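Local coordinates for TOG array regulator of axonemal microtubules protein 1 (Mus musculus, PDB 5DN7), which binds microtubules and promotes their polymerization through its TOG regions, here the second, and takes part in ciliogenesis and the control of cilium length, at residues Ala202-Ala207 / Glu260-Met265; Phe178-Leu183 / Ser211-Gly216; Leu134-Gly139 / Leu171-Glu176; Leu74-Asn79 / Ser112-Ala117. All blocks are in the same frame, centred on the assembly; numbering follows the deposited sequence.

Contact 1. Residues Ala202-Ala207 / Glu260-Met265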
loop_
_atom_site.group_PDB
_atom_site.type_symbol
_atom_site.label_atom_id
_atom_site.label_comp_id
_atom_site.label_asym_id
_atom_site.label_seq_id
_atom_site.Cartn_x
_atom_site.Cartn_y
_atom_site.Cartn_z
ATOM N N ALA A 202 10.316 7.325 7.436
ATOM C CA ALA A 202 10.430 8.534 6.627
ATOM C C ALA A 202 11.883 8.900 6.330
ATOM O O ALA A 202 12.173 9.413 5.259
ATOM C CB ALA A 202 9.726 9.713 7.312
ATOM N N LEU A 203 12.785 8.665 7.280
ATOM C CA LEU A 203 14.203 8.893 7.020
ATOM C C LEU A 203 14.718 7.916 5.951
ATOM O O LEU A 203 15.446 8.318 5.039
ATOM C CB LEU A 203 15.015 8.775 8.321
ATOM C CG LEU A 203 14.708 9.902 9.332
ATOM C CD1 LEU A 203 15.137 9.524 10.750
ATOM C CD2 LEU A 203 15.344 11.236 8.916
ATOM N N GLU A 204 14.326 6.643 6.035
ATOM C CA GLU A 204 14.703 5.721 4.949
ATOM C C GLU A 204 14.170 6.185 3.600
ATOM O O GLU A 204 14.885 6.139 2.562
ATOM C CB GLU A 204 14.193 4.305 5.228
ATOM C CG GLU A 204 14.875 3.626 6.397
ATOM C CD GLU A 204 16.367 3.333 6.157
ATOM O OE1 GLU A 204 16.701 2.429 5.350
ATOM O OE2 GLU A 204 17.209 4.002 6.804
ATOM N N ALA A 205 12.913 6.640 3.607
ATOM C CA ALA A 205 12.318 7.131 2.381
ATOM C C ALA A 205 13.123 8.307 1.859
ATOM O O ALA A 205 13.372 8.388 0.667
ATOM C CB ALA A 205 10.864 7.522 2.578
ATOM N N PHE A 206 13.553 9.199 2.743
ATOM C CA PHE A 206 14.328 10.352 2.298
ATOM C C PHE A 206 15.702 9.934 1.746
ATOM O O PHE A 206 16.189 10.552 0.802
ATOM C CB PHE A 206 14.454 11.391 3.424
ATOM C CG PHE A 206 13.439 12.542 3.288
ATOM C CD1 PHE A 206 12.073 12.291 3.341
ATOM C CD2 PHE A 206 13.858 13.844 3.043
ATOM C CE1 PHE A 206 11.136 13.327 3.175
ATOM C CE2 PHE A 206 12.928 14.885 2.857
ATOM C CZ PHE A 206 11.572 14.621 2.936
ATOM N N ALA A 207 16.310 8.883 2.298
ATOM C CA ALA A 207 17.547 8.362 1.718
ATOM C C ALA A 207 17.308 7.906 0.279
ATOM O O ALA A 207 18.102 8.227 -0.638
ATOM C CB ALA A 207 18.112 7.204 2.561
ATOM N N GLU A 260 13.459 -3.868 3.748
ATOM C CA GLU A 260 14.452 -4.027 4.795
ATOM C C GLU A 260 15.247 -2.743 4.905
ATOM O O GLU A 260 15.725 -2.233 3.897
ATOM C CB GLU A 260 15.386 -5.197 4.504
ATOM C CG GLU A 260 14.703 -6.545 4.475
ATOM C CD GLU A 260 15.667 -7.668 4.106
ATOM O OE1 GLU A 260 16.691 -7.389 3.429
ATOM O OE2 GLU A 260 15.417 -8.830 4.512
ATOM N N TYR A 261 15.412 -2.234 6.121
ATOM C CA TYR A 261 16.068 -0.952 6.321
ATOM C C TYR A 261 17.575 -1.099 6.308
ATOM O O TYR A 261 18.114 -2.142 6.668
ATOM C CB TYR A 261 15.625 -0.307 7.648
ATOM C CG TYR A 261 14.199 0.200 7.674
ATOM C CD1 TYR A 261 13.256 -0.215 6.735
ATOM C CD2 TYR A 261 13.803 1.131 8.624
ATOM C CE1 TYR A 261 11.957 0.259 6.767
ATOM C CE2 TYR A 261 12.511 1.602 8.672
ATOM C CZ TYR A 261 11.592 1.163 7.742
ATOM O OH TYR A 261 10.309 1.661 7.800
ATOM N N ALA A 262 18.259 -0.033 5.923
ATOM C CA ALA A 262 19.712 -0.067 5.836
ATOM C C ALA A 262 20.353 0.127 7.195
ATOM O O ALA A 262 21.410 -0.432 7.487
ATOM C CB ALA A 262 20.216 0.991 4.862
ATOM N N ILE A 263 19.718 0.912 8.042
ATOM C CA ILE A 263 20.395 1.322 9.255
ATOM C C ILE A 263 19.390 1.871 10.261
ATOM O O ILE A 263 18.398 2.487 9.872
ATOM C CB ILE A 263 21.497 2.377 8.920
ATOM C CG1 ILE A 263 22.311 2.765 10.160
ATOM C CG2 ILE A 263 20.882 3.611 8.249
ATOM C CD1 ILE A 263 23.617 3.475 9.826
ATOM N N LEU A 264 19.624 1.595 11.545
ATOM C CA LEU A 264 18.881 2.254 12.620
ATOM C C LEU A 264 19.734 3.429 13.116
ATOM O O LEU A 264 20.871 3.269 13.594
ATOM C CB LEU A 264 18.521 1.289 13.771
ATOM C CG LEU A 264 19.573 0.896 14.813
ATOM C CD1 LEU A 264 18.975 0.113 15.974
ATOM C CD2 LEU A 264 20.706 0.117 14.169
ATOM N N MET A 265 19.228 4.626 12.834
ATOM C CA MET A 265 19.895 5.854 13.219
ATOM C C MET A 265 19.781 5.944 14.721
ATOM O O MET A 265 18.752 5.575 15.286
ATOM C CB MET A 265 19.228 7.062 12.561
ATOM C CG MET A 265 19.525 7.203 11.077
ATOM S SD MET A 265 21.258 6.899 10.683
ATOM C CE MET A 265 21.999 8.448 11.192
#
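Glu204 reaches out from helix 196-213 and meets Tyr261 and Ala262 in the chain that follows the short strand 259-260. Almost all of the close packing runs through this one side chain. Its CG sits over a face of the Tyr261 ring, 3.8 Å from the centroid and 22° off the ring normal, a CH-pi contact offset toward the rim, with Glu204 CG 3.5 Å from Tyr261 CD2. Beyond CG the chain bends (chi2 -66°), which carries the carboxylate past the ring to the Tyr261-Ala262 backbone, with its plane only 16° from that of the ring. There Ala262 N donates a nearly straight hydrogen bond to Glu204 OE1, 3.0 Å long, arriving well above the carboxylate plane. Glu204 OE2 forms a salt bridge with Arg244, so the guanidinium group probably offsets the negative charge of this buried residue, while the backbone N-H satisfies OE1. The far end of Tyr261 is fixed as well: its OH hydrogen-bonds Asn164 OD1.

Toward Ile263 and Met265 the fit is looser. Ile263 CG2 lies 4.0 Å from Glu204 OE2 but the rest of that side chain leads away, and Leu203 and Met265 face across without touching. Glu260 and Leu264, on the solvent side, point away from the helix. The chain after strand 259-260 is thus tied to helix 196-213 through Glu204, to helix 156-172 through Asn164 and to helix 237-246 through Arg244, while Phe206 of helix 196-213 packs on helix 219-226.

Contact 2. Residues Phe178-Leu183 / Ser211-Gly216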
loop_
_atom_site.group_PDB
_atom_site.type_symbol
_atom_site.label_atom_id
_atom_site.label_comp_id
_atom_site.label_asym_id
_atom_site.label_seq_id
_atom_site.Cartn_x
_atom_site.Cartn_y
_atom_site.Cartn_z
ATOM N N PHE A 178 8.277 9.250 -11.206
ATOM C CA PHE A 178 7.840 9.985 -10.026
ATOM C C PHE A 178 8.046 11.484 -10.159
ATOM O O PHE A 178 9.009 11.950 -10.785
ATOM C CB PHE A 178 8.593 9.511 -8.771
ATOM C CG PHE A 178 8.367 8.081 -8.439
ATOM C CD1 PHE A 178 7.225 7.686 -7.752
ATOM C CD2 PHE A 178 9.282 7.117 -8.836
ATOM C CE1 PHE A 178 7.012 6.355 -7.449
ATOM C CE2 PHE A 178 9.078 5.781 -8.524
ATOM C CZ PHE A 178 7.942 5.396 -7.836
ATOM N N ASP A 179 7.142 12.227 -9.539
ATOM C CA ASP A 179 7.345 13.646 -9.268
ATOM C C ASP A 179 8.016 13.734 -7.898
ATOM O O ASP A 179 7.341 13.762 -6.859
ATOM C CB ASP A 179 6.015 14.402 -9.298
ATOM C CG ASP A 179 6.188 15.904 -9.191
ATOM O OD1 ASP A 179 7.222 16.374 -8.670
ATOM O OD2 ASP A 179 5.267 16.626 -9.638
ATOM N N LEU A 180 9.344 13.739 -7.895
ATOM C CA LEU A 180 10.070 13.582 -6.647
ATOM C C LEU A 180 9.962 14.769 -5.668
ATOM O O LEU A 180 9.922 14.536 -4.464
ATOM C CB LEU A 180 11.541 13.268 -6.932
ATOM C CG LEU A 180 11.827 11.976 -7.691
ATOM C CD1 LEU A 180 13.283 11.951 -8.025
ATOM C CD2 LEU A 180 11.434 10.729 -6.886
ATOM N N PRO A 181 9.946 16.028 -6.164
ATOM C CA PRO A 181 9.647 17.143 -5.247
ATOM C C PRO A 181 8.301 16.986 -4.546
ATOM O O PRO A 181 8.194 17.134 -3.324
ATOM C CB PRO A 181 9.624 18.372 -6.172
ATOM C CG PRO A 181 10.578 18.021 -7.262
ATOM C CD PRO A 181 10.437 16.520 -7.474
ATOM N N LYS A 182 7.281 16.670 -5.330
ATOM C CA LYS A 182 5.950 16.521 -4.785
ATOM C C LYS A 182 5.987 15.446 -3.719
ATOM O O LYS A 182 5.510 15.642 -2.604
ATOM C CB LYS A 182 4.942 16.170 -5.883
ATOM C CG LYS A 182 3.497 16.101 -5.390
ATOM C CD LYS A 182 2.505 15.936 -6.552
ATOM C CE LYS A 182 2.562 14.521 -7.142
ATOM N NZ LYS A 182 1.582 14.324 -8.268
ATOM N N LEU A 183 6.611 14.328 -4.075
ATOM C CA LEU A 183 6.720 13.174 -3.208
ATOM C C LEU A 183 7.382 13.564 -1.888
ATOM O O LEU A 183 6.849 13.281 -0.817
ATOM C CB LEU A 183 7.497 12.064 -3.920
ATOM C CG LEU A 183 7.274 10.624 -3.484
ATOM C CD1 LEU A 183 5.793 10.314 -3.335
ATOM C CD2 LEU A 183 7.910 9.687 -4.516
ATOM N N SER A 211 18.869 9.469 -3.221
ATOM C CA SER A 211 19.506 8.617 -4.219
ATOM C C SER A 211 18.851 8.732 -5.600
ATOM O O SER A 211 19.533 8.653 -6.634
ATOM C CB SER A 211 19.491 7.162 -3.735
ATOM O OG SER A 211 19.744 6.259 -4.789
ATOM N N SER A 212 17.540 8.926 -5.631
ATOM C CA SER A 212 16.825 8.933 -6.900
ATOM C C SER A 212 16.888 10.271 -7.612
ATOM O O SER A 212 16.802 10.326 -8.833
ATOM C CB SER A 212 15.374 8.536 -6.693
ATOM O OG SER A 212 15.337 7.220 -6.170
ATOM N N MET A 213 17.015 11.345 -6.839
ATOM C CA MET A 213 17.186 12.680 -7.399
ATOM C C MET A 213 18.589 12.887 -7.950
ATOM O O MET A 213 18.802 13.742 -8.813
ATOM C CB MET A 213 16.908 13.745 -6.341
ATOM C CG MET A 213 15.464 13.847 -5.922
ATOM S SD MET A 213 15.334 14.752 -4.376
ATOM C CE MET A 213 13.556 14.926 -4.219
ATOM N N GLY A 214 19.546 12.119 -7.432
ATOM C CA GLY A 214 20.954 12.356 -7.709
ATOM C C GLY A 214 21.431 13.520 -6.854
ATOM O O GLY A 214 20.666 14.452 -6.598
ATOM N N SER A 215 22.693 13.481 -6.426
ATOM C CA SER A 215 23.211 14.423 -5.423
ATOM C C SER A 215 23.121 15.907 -5.817
ATOM O O SER A 215 23.123 16.792 -4.954
ATOM C CB SER A 215 24.664 14.081 -5.091
ATOM O OG SER A 215 25.187 14.996 -4.145
ATOM N N GLY A 216 23.034 16.173 -7.116
ATOM C CA GLY A 216 22.913 17.535 -7.603
ATOM C C GLY A 216 21.542 18.154 -7.401
ATOM O O GLY A 216 21.277 19.235 -7.919
#
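Leu180 and Met213 run past one another in opposite directions, each covering the other's inner part. Leu180 comes from the first turn of helix 180-187 and brings its CD1 to 3.6 Å from Met213 CG, near the root of the methionine. Met213, at the end of helix 196-213, returns the approach: beyond CG its chain is extended (chi2 163°, chi3 173°), which carries the methyl CE back to 3.8 Å from Leu180 CB. CE also lies 3.7 Å from the carbonyl O of Leu180 and reaches the Pro181 backbone. Beside this pair, Leu180 CD1 touches Ser212 more loosely, 4.0 Å from its carbonyl O. Cut back to an alanine, Met213 would lose CG and CE, and Leu180 CB and CD1 would probably be left without their apolar cover.

Both helix ends are marked. Asp179 is the N-cap of helix 180-187, its OD1 accepting a weak capping bond from Lys182 N, and Gly214, with positive phi, leads the chain out of helix 196-213. Met213 packs on Val220 and Leu221 of helix 219-226 as well. Helices running out and back, their ends packed together at the surface, are typical of a HEAT-type repeat, and both segments fall largely in the predicted HEAT 8.

Contact 3. Residues Leu134-Gly139 / Leu171-Glu176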
loop_
_atom_site.group_PDB
_atom_site.type_symbol
_atom_site.label_atom_id
_atom_site.label_comp_id
_atom_site.label_asym_id
_atom_site.label_seq_id
_atom_site.Cartn_x
_atom_site.Cartn_y
_atom_site.Cartn_z
ATOM N N LEU A 134 -1.351 -2.851 -8.409
ATOM C CA LEU A 134 -1.941 -1.549 -8.688
ATOM C C LEU A 134 -0.926 -0.632 -9.356
ATOM O O LEU A 134 -1.220 -0.026 -10.375
ATOM C CB LEU A 134 -2.473 -0.880 -7.418
ATOM C CG LEU A 134 -3.717 -1.463 -6.734
ATOM C CD1 LEU A 134 -4.120 -0.585 -5.554
ATOM C CD2 LEU A 134 -4.882 -1.643 -7.700
ATOM N N MET A 135 0.271 -0.542 -8.783
ATOM C CA MET A 135 1.292 0.325 -9.365
ATOM C C MET A 135 1.674 -0.097 -10.769
ATOM O O MET A 135 1.958 0.744 -11.618
ATOM C CB MET A 135 2.542 0.347 -8.508
ATOM C CG MET A 135 2.335 1.029 -7.205
ATOM S SD MET A 135 3.770 0.830 -6.181
ATOM C CE MET A 135 3.077 1.630 -4.746
ATOM N N LYS A 136 1.718 -1.406 -10.985
ATOM C CA LYS A 136 2.025 -1.932 -12.300
ATOM C C LYS A 136 0.968 -1.509 -13.321
ATOM O O LYS A 136 1.289 -1.220 -14.467
ATOM C CB LYS A 136 2.118 -3.452 -12.257
ATOM C CG LYS A 136 2.584 -4.071 -13.573
ATOM C CD LYS A 136 1.998 -5.464 -13.783
ATOM C CE LYS A 136 2.148 -6.323 -12.535
ATOM N NZ LYS A 136 3.549 -6.372 -12.015
ATOM N N GLU A 137 -0.291 -1.457 -12.895
ATOM C CA GLU A 137 -1.394 -1.227 -13.824
ATOM C C GLU A 137 -1.683 0.257 -14.098
ATOM O O GLU A 137 -1.914 0.637 -15.245
ATOM C CB GLU A 137 -2.665 -1.924 -13.311
ATOM C CG GLU A 137 -2.605 -3.451 -13.401
ATOM C CD GLU A 137 -2.429 -3.941 -14.844
ATOM O OE1 GLU A 137 -1.542 -4.796 -15.084
ATOM O OE2 GLU A 137 -3.173 -3.461 -15.738
ATOM N N VAL A 138 -1.665 1.099 -13.067
ATOM C CA VAL A 138 -1.966 2.517 -13.281
ATOM C C VAL A 138 -0.781 3.449 -13.011
ATOM O O VAL A 138 -0.921 4.670 -13.025
ATOM C CB VAL A 138 -3.175 2.953 -12.422
ATOM C CG1 VAL A 138 -4.240 1.874 -12.476
ATOM C CG2 VAL A 138 -2.777 3.232 -10.968
ATOM N N GLY A 139 0.394 2.883 -12.788
ATOM C CA GLY A 139 1.562 3.701 -12.536
ATOM C C GLY A 139 1.700 4.061 -11.065
ATOM O O GLY A 139 0.714 4.325 -10.377
ATOM N N LEU A 171 11.853 1.990 -4.953
ATOM C CA LEU A 171 12.867 0.982 -5.251
ATOM C C LEU A 171 12.452 0.046 -6.408
ATOM O O LEU A 171 13.257 -0.732 -6.895
ATOM C CB LEU A 171 13.181 0.141 -3.997
ATOM C CG LEU A 171 13.918 0.764 -2.806
ATOM C CD1 LEU A 171 13.909 -0.169 -1.596
ATOM C CD2 LEU A 171 15.346 1.105 -3.195
ATOM N N THR A 172 11.193 0.093 -6.815
ATOM C CA THR A 172 10.725 -0.783 -7.882
ATOM C C THR A 172 10.696 -0.084 -9.265
ATOM O O THR A 172 10.848 -0.731 -10.302
ATOM C CB THR A 172 9.319 -1.321 -7.546
ATOM O OG1 THR A 172 9.384 -2.005 -6.296
ATOM C CG2 THR A 172 8.790 -2.258 -8.627
ATOM N N TYR A 173 10.524 1.234 -9.254
ATOM C CA TYR A 173 10.301 2.017 -10.460
ATOM C C TYR A 173 11.380 3.071 -10.637
ATOM O O TYR A 173 11.880 3.609 -9.653
ATOM C CB TYR A 173 8.910 2.662 -10.412
ATOM C CG TYR A 173 7.818 1.634 -10.507
ATOM C CD1 TYR A 173 7.472 1.099 -11.735
ATOM C CD2 TYR A 173 7.157 1.158 -9.368
ATOM C CE1 TYR A 173 6.490 0.140 -11.848
ATOM C CE2 TYR A 173 6.173 0.176 -9.470
ATOM C CZ TYR A 173 5.846 -0.322 -10.724
ATOM O OH TYR A 173 4.872 -1.284 -10.888
ATOM N N PRO A 174 11.742 3.383 -11.899
ATOM C CA PRO A 174 12.765 4.406 -12.166
ATOM C C PRO A 174 12.358 5.814 -11.691
ATOM O O PRO A 174 11.175 6.095 -11.549
ATOM C CB PRO A 174 12.910 4.375 -13.703
ATOM C CG PRO A 174 11.627 3.803 -14.205
ATOM C CD PRO A 174 11.138 2.852 -13.141
ATOM N N SER A 175 13.343 6.676 -11.470
ATOM C CA SER A 175 13.130 8.033 -10.975
ATOM C C SER A 175 12.109 8.852 -11.767
ATOM O O SER A 175 11.357 9.649 -11.192
ATOM C CB SER A 175 14.454 8.795 -10.972
ATOM O OG SER A 175 15.266 8.386 -9.890
ATOM N N GLU A 176 12.097 8.677 -13.083
ATOM C CA GLU A 176 11.286 9.534 -13.927
ATOM C C GLU A 176 9.808 9.171 -13.871
ATOM O O GLU A 176 8.992 9.911 -14.375
ATOM C CB GLU A 176 11.787 9.497 -15.387
ATOM C CG GLU A 176 11.540 8.196 -16.111
ATOM C CD GLU A 176 12.708 7.237 -16.005
ATOM O OE1 GLU A 176 13.607 7.461 -15.136
ATOM O OE2 GLU A 176 12.723 6.261 -16.808
#
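Tyr173 points its ring at the last turns of helix 121-138 and meets Met135 with CE2 and OH, and Lys136 with OH. Met135 CB is the closest side-chain carbon to the ring, 3.8 Å from Tyr173 CE2, and the two side chains pass at a slant. Further along the methionine, SD lies 4.1 Å from the same CE2 and 5.4 Å from the ring centroid, an oblique Met-aromatic contact 71° off the ring normal. The hydroxyl rests against the backbone between the two residues: Tyr173 OH is 3.2 Å from Lys136 N, but the angle is too poor for a hydrogen bond, and Lys136 CB also lies 3.8 Å from Tyr173 OH. Van der Waals packing therefore carries this contact.

A phenylalanine in place of Tyr173 would probably take away the oxygen that fills the space against Met135 and Lys136, leaving a small gap beside the helix backbone.

The next shell sets these groups in place. With CG anti to the carbonyl carbon (chi1 -69°) and an extended chain beyond, Met135 runs inward past the ring toward Ile165 and Ser169 of helix 156-172, and packs on Val143 and Leu144. Thr172 CG2 lies over one face of the Tyr173 ring near its rim, and the tyrosine also packs on Pro140 and Phe178. Gly139, with positive phi, follows helix 121-138 and stands at the N-cap of helix 140-148. Tyr173 thus extends from the end of helix 156-172 to the end of helix 121-138, with the start of helix 140-148 packed against it.

Contact 4. Residues Leu74-Asn79 / Ser112-Ala117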
loop_
_atom_site.group_PDB
_atom_site.type_symbol
_atom_site.label_atom_id
_atom_site.label_comp_id
_atom_site.label_asym_id
_atom_site.label_seq_id
_atom_site.Cartn_x
_atom_site.Cartn_y
_atom_site.Cartn_z
ATOM N N LEU A 74 -15.976 -7.922 4.333
ATOM C CA LEU A 74 -15.311 -9.100 4.874
ATOM C C LEU A 74 -13.981 -8.747 5.555
ATOM O O LEU A 74 -13.539 -9.441 6.467
ATOM C CB LEU A 74 -15.085 -10.124 3.769
ATOM C CG LEU A 74 -16.359 -10.781 3.236
ATOM C CD1 LEU A 74 -16.054 -11.716 2.076
ATOM C CD2 LEU A 74 -17.053 -11.537 4.363
ATOM N N LEU A 75 -13.354 -7.657 5.128
ATOM C CA LEU A 75 -12.105 -7.224 5.743
ATOM C C LEU A 75 -12.328 -6.621 7.131
ATOM O O LEU A 75 -11.371 -6.282 7.824
ATOM C CB LEU A 75 -11.385 -6.221 4.848
ATOM C CG LEU A 75 -10.939 -6.763 3.496
ATOM C CD1 LEU A 75 -10.366 -5.643 2.674
ATOM C CD2 LEU A 75 -9.914 -7.892 3.665
ATOM N N ASP A 76 -13.587 -6.483 7.531
ATOM C CA ASP A 76 -13.917 -6.028 8.882
ATOM C C ASP A 76 -13.947 -7.156 9.897
ATOM O O ASP A 76 -14.119 -6.912 11.091
ATOM C CB ASP A 76 -15.270 -5.323 8.905
ATOM C CG ASP A 76 -15.216 -3.950 8.301
ATOM O OD1 ASP A 76 -14.257 -3.202 8.611
ATOM O OD2 ASP A 76 -16.135 -3.623 7.516
ATOM N N ASP A 77 -13.802 -8.386 9.420
ATOM C CA ASP A 77 -13.850 -9.547 10.296
ATOM C C ASP A 77 -12.844 -9.451 11.434
ATOM O O ASP A 77 -11.718 -8.984 11.230
ATOM C CB ASP A 77 -13.584 -10.817 9.506
ATOM C CG ASP A 77 -14.331 -11.998 10.058
ATOM O OD1 ASP A 77 -13.877 -12.591 11.069
ATOM O OD2 ASP A 77 -15.385 -12.328 9.475
ATOM N N SER A 78 -13.251 -9.889 12.626
ATOM C CA SER A 78 -12.344 -9.930 13.775
ATOM C C SER A 78 -11.313 -11.026 13.630
ATOM O O SER A 78 -10.249 -10.962 14.236
ATOM C CB SER A 78 -13.110 -10.132 15.089
ATOM O OG SER A 78 -13.914 -9.004 15.392
ATOM N N ASN A 79 -11.642 -12.040 12.838
ATOM C CA ASN A 79 -10.747 -13.154 12.609
ATOM C C ASN A 79 -9.783 -12.884 11.460
ATOM O O ASN A 79 -10.198 -12.823 10.307
ATOM C CB ASN A 79 -11.556 -14.420 12.332
ATOM C CG ASN A 79 -10.688 -15.584 11.913
ATOM O OD1 ASN A 79 -9.537 -15.703 12.339
ATOM N ND2 ASN A 79 -11.241 -16.470 11.091
ATOM N N SER A 112 -7.513 -1.812 0.850
ATOM C CA SER A 112 -6.160 -2.195 1.222
ATOM C C SER A 112 -5.617 -1.389 2.408
ATOM O O SER A 112 -4.848 -1.908 3.236
ATOM C CB SER A 112 -5.247 -2.066 0.014
ATOM O OG SER A 112 -5.733 -2.907 -1.026
ATOM N N VAL A 113 -6.022 -0.132 2.512
ATOM C CA VAL A 113 -5.570 0.688 3.618
ATOM C C VAL A 113 -6.175 0.178 4.936
ATOM O O VAL A 113 -5.493 0.173 5.977
ATOM C CB VAL A 113 -5.927 2.185 3.416
ATOM C CG1 VAL A 113 -5.670 2.970 4.708
ATOM C CG2 VAL A 113 -5.121 2.770 2.266
ATOM N N LYS A 114 -7.439 -0.252 4.896
ATOM C CA LYS A 114 -8.062 -0.823 6.091
ATOM C C LYS A 114 -7.199 -1.878 6.818
ATOM O O LYS A 114 -7.093 -1.849 8.044
ATOM C CB LYS A 114 -9.413 -1.447 5.740
ATOM C CG LYS A 114 -10.115 -2.039 6.952
ATOM C CD LYS A 114 -11.393 -2.775 6.579
ATOM C CE LYS A 114 -12.443 -1.831 6.034
ATOM N NZ LYS A 114 -13.702 -2.543 5.684
ATOM N N VAL A 115 -6.585 -2.805 6.077
ATOM C CA VAL A 115 -5.850 -3.901 6.703
ATOM C C VAL A 115 -4.395 -3.544 7.032
ATOM O O VAL A 115 -3.661 -4.376 7.545
ATOM C CB VAL A 115 -5.852 -5.180 5.819
ATOM C CG1 VAL A 115 -7.272 -5.687 5.618
ATOM C CG2 VAL A 115 -5.118 -4.940 4.473
ATOM N N LEU A 116 -3.970 -2.321 6.738
ATOM C CA LEU A 116 -2.611 -1.913 7.077
ATOM C C LEU A 116 -2.375 -1.804 8.593
ATOM O O LEU A 116 -1.223 -1.812 9.052
ATOM C CB LEU A 116 -2.282 -0.581 6.433
ATOM C CG LEU A 116 -2.250 -0.429 4.915
ATOM C CD1 LEU A 116 -1.764 0.977 4.637
ATOM C CD2 LEU A 116 -1.352 -1.459 4.248
ATOM N N ALA A 117 -3.460 -1.665 9.356
ATOM C CA ALA A 117 -3.378 -1.608 10.806
ATOM C C ALA A 117 -3.027 -2.962 11.382
ATOM O O ALA A 117 -2.609 -3.061 12.543
ATOM C CB ALA A 117 -4.692 -1.125 11.401
#
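Lys114 NZ has several partners. Across the contact it forms a salt bridge to Asp76, 3.1 Å from OD1 in a weak hydrogen bond, with OD2 nearly as close at 3.2 Å. It also hydrogen-bonds the carbonyl O of Tyr72, and the lysine makes a cation-pi contact with that residue, so the carboxylate is one partner among several and probably the less firm one.

The lysine gets there with CG anti to the backbone N (chi1 -179°) and a single bend, at chi3, which brings NZ to the carboxylate; the two side chains cross at about a right angle. Its methylenes do work on the way: Lys114 CD lies 3.9 Å from Leu75 CB and 3.7 Å from the carbonyl O of Leu75. On the buried flank the chemistry turns apolar, where Leu75 CD2 meets Val115 CG1 at 4.0 Å and the two side chains slant across each other. Leu75 goes on to pack on Thr86, and Val115 on Val83 and Tyr127.

The loop itself is well tied. A type I beta turn spans Leu74 to Asp77, and an Asx turn follows, in which Asp77 OD1 uses its anti lone pair to accept from Asn79 N at 2.9 Å; Asp77 OD2 pairs with Arg40. A salt bridge on the exposed side, beside a buried apolar seam, here joins the loop between helices 61-74 and 80-97 to the next helix pair, from predicted HEAT 5 to HEAT 6, as successive repeats stack in a TOG-domain solenoid.

How the contacts relate
Contacts 1, 3 and 4 are each partly buried, whereas contact 2 lies at the surface. Contacts 1 and 2 share helix 196-213, one using its middle and the other its end, and their chemistry differs accordingly: a buried carboxylate in contact 1, mainly apolar packing without a hydrogen bond across it in contact 2. Contacts 2 and 3 are neighbours, centres about 14 Å apart, joined by a probable hydrogen bond from Ser175 OG to Ser212 O and by Phe178 packing on Tyr173. Both rely on a methionine, facing a leucine in one and a ring in the other. Contact 4 lies across the chain's centre from contacts 2 and 3, touching neither, and combines a salt bridge with apolar packing.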